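Local coordinates for protein putative metal-dependent isothiocyanate hydrolase SaxA (Pectobacterium carotovorum, PDB 6BRM) that probably hydrolyses isothiocyanates at a two-zinc centre and belongs to the metallo-beta-lactamase superfamily, at residues B[20-25]-B[62-67]; B[157-162]-B[182-187]. All blocks are in the same frame, centred on the assembly; numbering follows the deposited sequence.

Overall arrangement
From the N terminus, the chain first lays down the strands 2-7, 10-15 and 18-22. Interaction 1 then closes a loop of 36 residues, when the chain returns through helix 54-58 and strand 62-64 pairs parallel with strand 18-22 in the first mixed sheet. The chain goes on to build one edge of that sheet and crosses to the second, where interaction 2 closes a shorter loop: 157-162 passes through helix 169-178 and returns as 182-187. The two loops follow one another, neither nesting nor crossing. Their centres lie about 15 Å apart, one in each sheet of the metallo-beta-lactamase alpha-beta/beta-alpha sandwich, and strand 148-152 meets side chains from both contacts. Residues just beyond the strand ends reach the zinc centre.

Interaction 1 (B[20-25]-B[62-67]); sequences FLIDPM and AVILTH. With ZN (zinc ion), chain L.
Phe20 and Ile64 meet on one face of a pair of parallel strands, where the CD1 methyl of Ile64 fits against CB, CG and CD1 of the phenylalanine, 4.0 Å from Phe20 CD1. Ile22 comes in next to it: its CG1 lies alongside Ile64 CB and also reaches CD1, the two side chains pointing the same way, so the isoleucine fills the angle between Phe20 and Ile22. Phe151 of the second sheet packs against both Phe20 and Ile64. On the reverse face Pro24 supplies the bump. Its CG meets Val63 CG1 at 3.6 Å, while its CD meets Leu65 CD1 almost at a right angle, so neighbouring corners of the ring rest against the two branched side chains.

Backbone bonds in parallel register run from Leu21 N to Ala62 O, Ile64 N to Leu21 O and Asp23 N to Ile64 O (2.9 Å). Past the last of these, the carboxylate of Asp23 takes over. Both its oxygens are used on their syn sides: OD1 receives Thr66 N at 3.1 Å, and OD2 receives the Thr66 hydroxyl OG1 at 2.7 Å. With OG1 set between its own backbone N and carbonyl carbon (chi1 60°), the hydroxyl also lies in the ring plane of His67, whose ND1 donates to it at 2.9 Å. His72, a ligand of the second zinc, donates to Asp23 OD2 as well. Asp23 is thus second shell to the zinc of His72 and, through Thr66, one step further from that of His67. The in-plane bond from ND1 to Thr66, together with zinc at NE2 (2.2 Å), holds the His67 ring's rotation and probably makes NE2 a stronger donor.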
loop_
_atom_site.group_PDB
_atom_site.type_symbol
_atom_site.label_atom_id
_atom_site.label_comp_id
_atom_site.label_asym_id
_atom_site.label_seq_id
_atom_site.Cartn_x
_atom_site.Cartn_y
_atom_site.Cartn_z
ATOM N N PHE B 20 -10.400 3.820 25.241
ATOM C CA PHE B 20 -10.050 2.637 24.453
ATOM C C PHE B 20 -8.766 2.033 24.994
ATOM O O PHE B 20 -7.944 2.742 25.571
ATOM C CB PHE B 20 -9.827 3.005 22.982
ATOM C CG PHE B 20 -10.944 3.800 22.380
ATOM C CD1 PHE B 20 -12.145 3.184 22.040
ATOM C CD2 PHE B 20 -10.806 5.162 22.159
ATOM C CE1 PHE B 20 -13.185 3.911 21.484
ATOM C CE2 PHE B 20 -11.843 5.897 21.604
ATOM C CZ PHE B 20 -13.033 5.271 21.266
ATOM N N LEU B 21 -8.611 0.723 24.801
ATOM C CA LEU B 21 -7.361 0.017 25.065
ATOM C C LEU B 21 -6.909 -0.588 23.741
ATOM O O LEU B 21 -7.518 -1.541 23.259
ATOM C CB LEU B 21 -7.576 -1.068 26.130
ATOM C CG LEU B 21 -6.452 -2.062 26.460
ATOM C CD1 LEU B 21 -5.169 -1.382 26.911
ATOM C CD2 LEU B 21 -6.933 -3.036 27.526
ATOM N N ILE B 22 -5.854 -0.020 23.153
ATOM C CA ILE B 22 -5.346 -0.464 21.856
ATOM C C ILE B 22 -4.233 -1.486 22.070
ATOM O O ILE B 22 -3.268 -1.204 22.781
ATOM C CB ILE B 22 -4.822 0.726 21.003
ATOM C CG1 ILE B 22 -5.969 1.700 20.664
ATOM C CG2 ILE B 22 -4.142 0.232 19.725
ATOM C CD1 ILE B 22 -6.013 2.943 21.528
ATOM N N ASP B 23 -4.378 -2.660 21.449
ATOM C CA ASP B 23 -3.351 -3.713 21.425
ATOM C C ASP B 23 -2.871 -4.165 22.818
ATOM O O ASP B 23 -1.728 -3.897 23.200
ATOM C CB ASP B 23 -2.167 -3.271 20.554
ATOM C CG ASP B 23 -2.558 -3.047 19.100
ATOM O OD1 ASP B 23 -3.770 -3.006 18.796
ATOM O OD2 ASP B 23 -1.646 -2.910 18.258
ATOM N N PRO B 24 -3.737 -4.869 23.571
ATOM C CA PRO B 24 -3.375 -5.273 24.936
ATOM C C PRO B 24 -2.385 -6.451 25.015
ATOM O O PRO B 24 -2.720 -7.572 24.624
ATOM C CB PRO B 24 -4.728 -5.640 25.579
ATOM C CG PRO B 24 -5.771 -5.506 24.514
ATOM C CD PRO B 24 -5.079 -5.349 23.198
ATOM N N MET B 25 -1.173 -6.170 25.502
ATOM C CA MET B 25 -0.203 -7.197 25.896
ATOM C C MET B 25 -0.143 -7.190 27.426
ATOM O O MET B 25 0.393 -6.252 28.022
ATOM C CB MET B 25 1.174 -6.900 25.297
ATOM C CG MET B 25 2.128 -8.085 25.322
ATOM S SD MET B 25 3.872 -7.672 25.548
ATOM C CE MET B 25 4.200 -6.573 24.174
ATOM N N ALA B 62 -14.143 0.006 24.826
ATOM C CA ALA B 62 -13.849 -1.043 23.846
ATOM C C ALA B 62 -12.348 -1.251 23.648
ATOM O O ALA B 62 -11.548 -0.356 23.905
ATOM C CB ALA B 62 -14.510 -0.715 22.516
ATOM N N VAL B 63 -11.992 -2.448 23.185
ATOM C CA VAL B 63 -10.615 -2.815 22.857
ATOM C C VAL B 63 -10.449 -2.717 21.338
ATOM O O VAL B 63 -11.384 -3.012 20.593
ATOM C CB VAL B 63 -10.300 -4.250 23.349
ATOM C CG1 VAL B 63 -8.908 -4.699 22.933
ATOM C CG2 VAL B 63 -10.440 -4.340 24.867
ATOM N N ILE B 64 -9.265 -2.303 20.886
ATOM C CA ILE B 64 -8.968 -2.204 19.453
ATOM C C ILE B 64 -7.701 -3.007 19.139
ATOM O O ILE B 64 -6.645 -2.739 19.708
ATOM C CB ILE B 64 -8.810 -0.735 18.987
ATOM C CG1 ILE B 64 -9.965 0.133 19.521
ATOM C CG2 ILE B 64 -8.769 -0.663 17.462
ATOM C CD1 ILE B 64 -9.846 1.610 19.208
ATOM N N LEU B 65 -7.826 -3.991 18.243
ATOM C CA LEU B 65 -6.705 -4.823 17.789
ATOM C C LEU B 65 -6.322 -4.447 16.359
ATOM O O LEU B 65 -7.117 -4.641 15.432
ATOM C CB LEU B 65 -7.082 -6.312 17.831
ATOM C CG LEU B 65 -6.855 -7.123 19.114
ATOM C CD1 LEU B 65 -7.009 -6.289 20.377
ATOM C CD2 LEU B 65 -7.803 -8.315 19.146
ATOM N N THR B 66 -5.103 -3.928 16.192
ATOM C CA THR B 66 -4.552 -3.624 14.869
ATOM C C THR B 66 -4.235 -4.912 14.108
ATOM O O THR B 66 -4.417 -4.977 12.893
ATOM C CB THR B 66 -3.275 -2.765 14.955
ATOM O OG1 THR B 66 -2.263 -3.458 15.699
ATOM C CG2 THR B 66 -3.571 -1.421 15.613
ATOM N N HIS B 67 -3.733 -5.909 14.836
ATOM C CA HIS B 67 -3.518 -7.269 14.321
ATOM C C HIS B 67 -3.273 -8.239 15.487
ATOM O O HIS B 67 -3.206 -7.814 16.645
ATOM C CB HIS B 67 -2.369 -7.320 13.293
ATOM C CG HIS B 67 -1.034 -6.879 13.818
ATOM N ND1 HIS B 67 -0.868 -5.782 14.635
ATOM C CD2 HIS B 67 0.210 -7.365 13.590
ATOM C CE1 HIS B 67 0.415 -5.627 14.908
ATOM N NE2 HIS B 67 1.093 -6.576 14.289
HETATM ZN ZN ZN L . 3.262 -7.010 14.275
HETATM O O HOH W 1 4.289 -7.592 16.116
#

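Interaction 2 (B[157-162]-B[182-187]); sequences KTIYIA and IVVLNT
Ile159 leans across onto Ile182 and Val184, the two residues of the neighbouring strand whose side chains share its face of the sheet. From CB its longer branch leaves with CG1 anti to the backbone N (chi1 176°), and CG1 lies 3.9 Å from both CG2 and the carbonyl O of Ile182. The chain stays extended, carrying the terminal CD1 to where it touches both partners: Ile182 CG2 at 3.8 Å and Val184 CG2 at 3.6 Å. Farther along this face, Ile161 CG1 lies beside Val184 CB, the two side chains pointing the same way.

Strands 159-163 and 182-186 form a parallel pair, joined by helix 169-178 in a beta-alpha-beta unit of the metallo-beta-lactamase fold. Their ladder comprises bonds from Tyr160 N to Ile182 O, from Val184 N to Tyr160 O (2.8 Å) and from Ala162 N to Val184 O, preceded by a weak one from Ile182 N to Thr158 O.

The helix packs over the opposite face, where Tyr160 and Val183 stand side by side, with Tyr160 CD2 4.0 Å from Val183 CG1. Ala162 CA sits 3.7 Å above one face of the Tyr160 ring, offset toward its rim, and Ala162 CB meets Leu185 CD2. Tyr171 of that helix touches Ala162, Val183 and Leu185. At the end of strand 182-186, Asn186 ND2 is hydrogen-bonded to OD1 of Asp164, the aspartate that bridges the two zinc ions.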
loop_
_atom_site.group_PDB
_atom_site.type_symbol
_atom_site.label_atom_id
_atom_site.label_comp_id
_atom_site.label_asym_id
_atom_site.label_seq_id
_atom_site.Cartn_x
_atom_site.Cartn_y
_atom_site.Cartn_z
ATOM N N LYS B 157 -8.057 17.238 19.059
ATOM C CA LYS B 157 -7.077 17.157 17.973
ATOM C C LYS B 157 -7.114 15.783 17.311
ATOM O O LYS B 157 -7.583 14.804 17.906
ATOM C CB LYS B 157 -5.662 17.446 18.485
ATOM C CG LYS B 157 -5.467 18.863 19.002
ATOM C CD LYS B 157 -4.012 19.130 19.346
ATOM C CE LYS B 157 -3.726 20.617 19.463
ATOM N NZ LYS B 157 -2.270 20.871 19.656
ATOM N N THR B 158 -6.613 15.725 16.080
ATOM C CA THR B 158 -6.594 14.497 15.291
ATOM C C THR B 158 -5.348 13.690 15.642
ATOM O O THR B 158 -4.238 14.225 15.609
ATOM C CB THR B 158 -6.593 14.817 13.780
ATOM O OG1 THR B 158 -7.685 15.696 13.474
ATOM C CG2 THR B 158 -6.725 13.544 12.947
ATOM N N ILE B 159 -5.530 12.407 15.962
ATOM C CA ILE B 159 -4.407 11.513 16.313
ATOM C C ILE B 159 -4.361 10.333 15.345
ATOM O O ILE B 159 -5.399 9.782 14.987
ATOM C CB ILE B 159 -4.441 11.018 17.791
ATOM C CG1 ILE B 159 -3.293 10.027 18.049
ATOM C CG2 ILE B 159 -5.765 10.360 18.138
ATOM C CD1 ILE B 159 -2.961 9.765 19.504
ATOM N N TYR B 160 -3.143 9.958 14.945
ATOM C CA TYR B 160 -2.895 8.834 14.036
ATOM C C TYR B 160 -1.958 7.821 14.691
ATOM O O TYR B 160 -0.783 8.111 14.890
ATOM C CB TYR B 160 -2.289 9.362 12.725
ATOM C CG TYR B 160 -1.892 8.323 11.680
ATOM C CD1 TYR B 160 -2.580 7.114 11.540
ATOM C CD2 TYR B 160 -0.846 8.578 10.798
ATOM C CE1 TYR B 160 -2.220 6.185 10.571
ATOM C CE2 TYR B 160 -0.483 7.658 9.825
ATOM C CZ TYR B 160 -1.172 6.464 9.715
ATOM O OH TYR B 160 -0.808 5.549 8.756
ATOM N N ILE B 161 -2.487 6.649 15.043
ATOM C CA ILE B 161 -1.663 5.513 15.458
ATOM C C ILE B 161 -1.310 4.719 14.202
ATOM O O ILE B 161 -2.160 4.014 13.658
ATOM C CB ILE B 161 -2.383 4.615 16.495
ATOM C CG1 ILE B 161 -2.586 5.381 17.818
ATOM C CG2 ILE B 161 -1.604 3.319 16.738
ATOM C CD1 ILE B 161 -3.997 5.868 18.052
ATOM N N ALA B 162 -0.059 4.838 13.757
ATOM C CA ALA B 162 0.397 4.225 12.505
ATOM C C ALA B 162 0.478 2.699 12.577
ATOM O O ALA B 162 0.180 2.013 11.590
ATOM C CB ALA B 162 1.741 4.800 12.095
ATOM N N ILE B 182 -0.890 14.789 15.966
ATOM C CA ILE B 182 -0.203 13.742 16.728
ATOM C C ILE B 182 -0.083 12.476 15.878
ATOM O O ILE B 182 -1.092 11.938 15.416
ATOM C CB ILE B 182 -0.977 13.395 18.021
ATOM C CG1 ILE B 182 -1.165 14.642 18.899
ATOM C CG2 ILE B 182 -0.261 12.301 18.811
ATOM C CD1 ILE B 182 -2.331 14.529 19.853
ATOM N N VAL B 183 1.147 12.004 15.686
ATOM C CA VAL B 183 1.418 10.754 14.972
ATOM C C VAL B 183 2.160 9.807 15.917
ATOM O O VAL B 183 3.310 10.069 16.272
ATOM C CB VAL B 183 2.247 11.000 13.690
ATOM C CG1 VAL B 183 2.369 9.725 12.867
ATOM C CG2 VAL B 183 1.604 12.089 12.842
ATOM N N VAL B 184 1.499 8.719 16.321
ATOM C CA VAL B 184 2.094 7.716 17.210
ATOM C C VAL B 184 2.745 6.616 16.363
ATOM O O VAL B 184 2.049 5.888 15.650
ATOM C CB VAL B 184 1.050 7.089 18.168
ATOM C CG1 VAL B 184 1.735 6.202 19.206
ATOM C CG2 VAL B 184 0.227 8.168 18.856
ATOM N N LEU B 185 4.072 6.504 16.444
ATOM C CA LEU B 185 4.836 5.521 15.668
ATOM C C LEU B 185 5.305 4.352 16.530
ATOM O O LEU B 185 5.595 4.523 17.720
ATOM C CB LEU B 185 6.062 6.176 15.032
ATOM C CG LEU B 185 5.852 7.461 14.238
ATOM C CD1 LEU B 185 7.184 7.935 13.687
ATOM C CD2 LEU B 185 4.845 7.276 13.119
ATOM N N ASN B 186 5.375 3.176 15.906
ATOM C CA ASN B 186 5.947 1.976 16.514
ATOM C C ASN B 186 7.417 1.881 16.105
ATOM O O ASN B 186 7.751 1.254 15.097
ATOM C CB ASN B 186 5.162 0.736 16.070
ATOM C CG ASN B 186 3.752 0.700 16.642
ATOM O OD1 ASN B 186 3.316 1.624 17.337
ATOM N ND2 ASN B 186 3.031 -0.377 16.358
ATOM N N THR B 187 8.283 2.525 16.893
ATOM C CA THR B 187 9.713 2.681 16.580
ATOM C C THR B 187 10.591 1.669 17.337
ATOM O O THR B 187 11.536 2.037 18.040
ATOM C CB THR B 187 10.191 4.115 16.899
ATOM O OG1 THR B 187 9.860 4.439 18.253
ATOM C CG2 THR B 187 9.538 5.118 15.977
#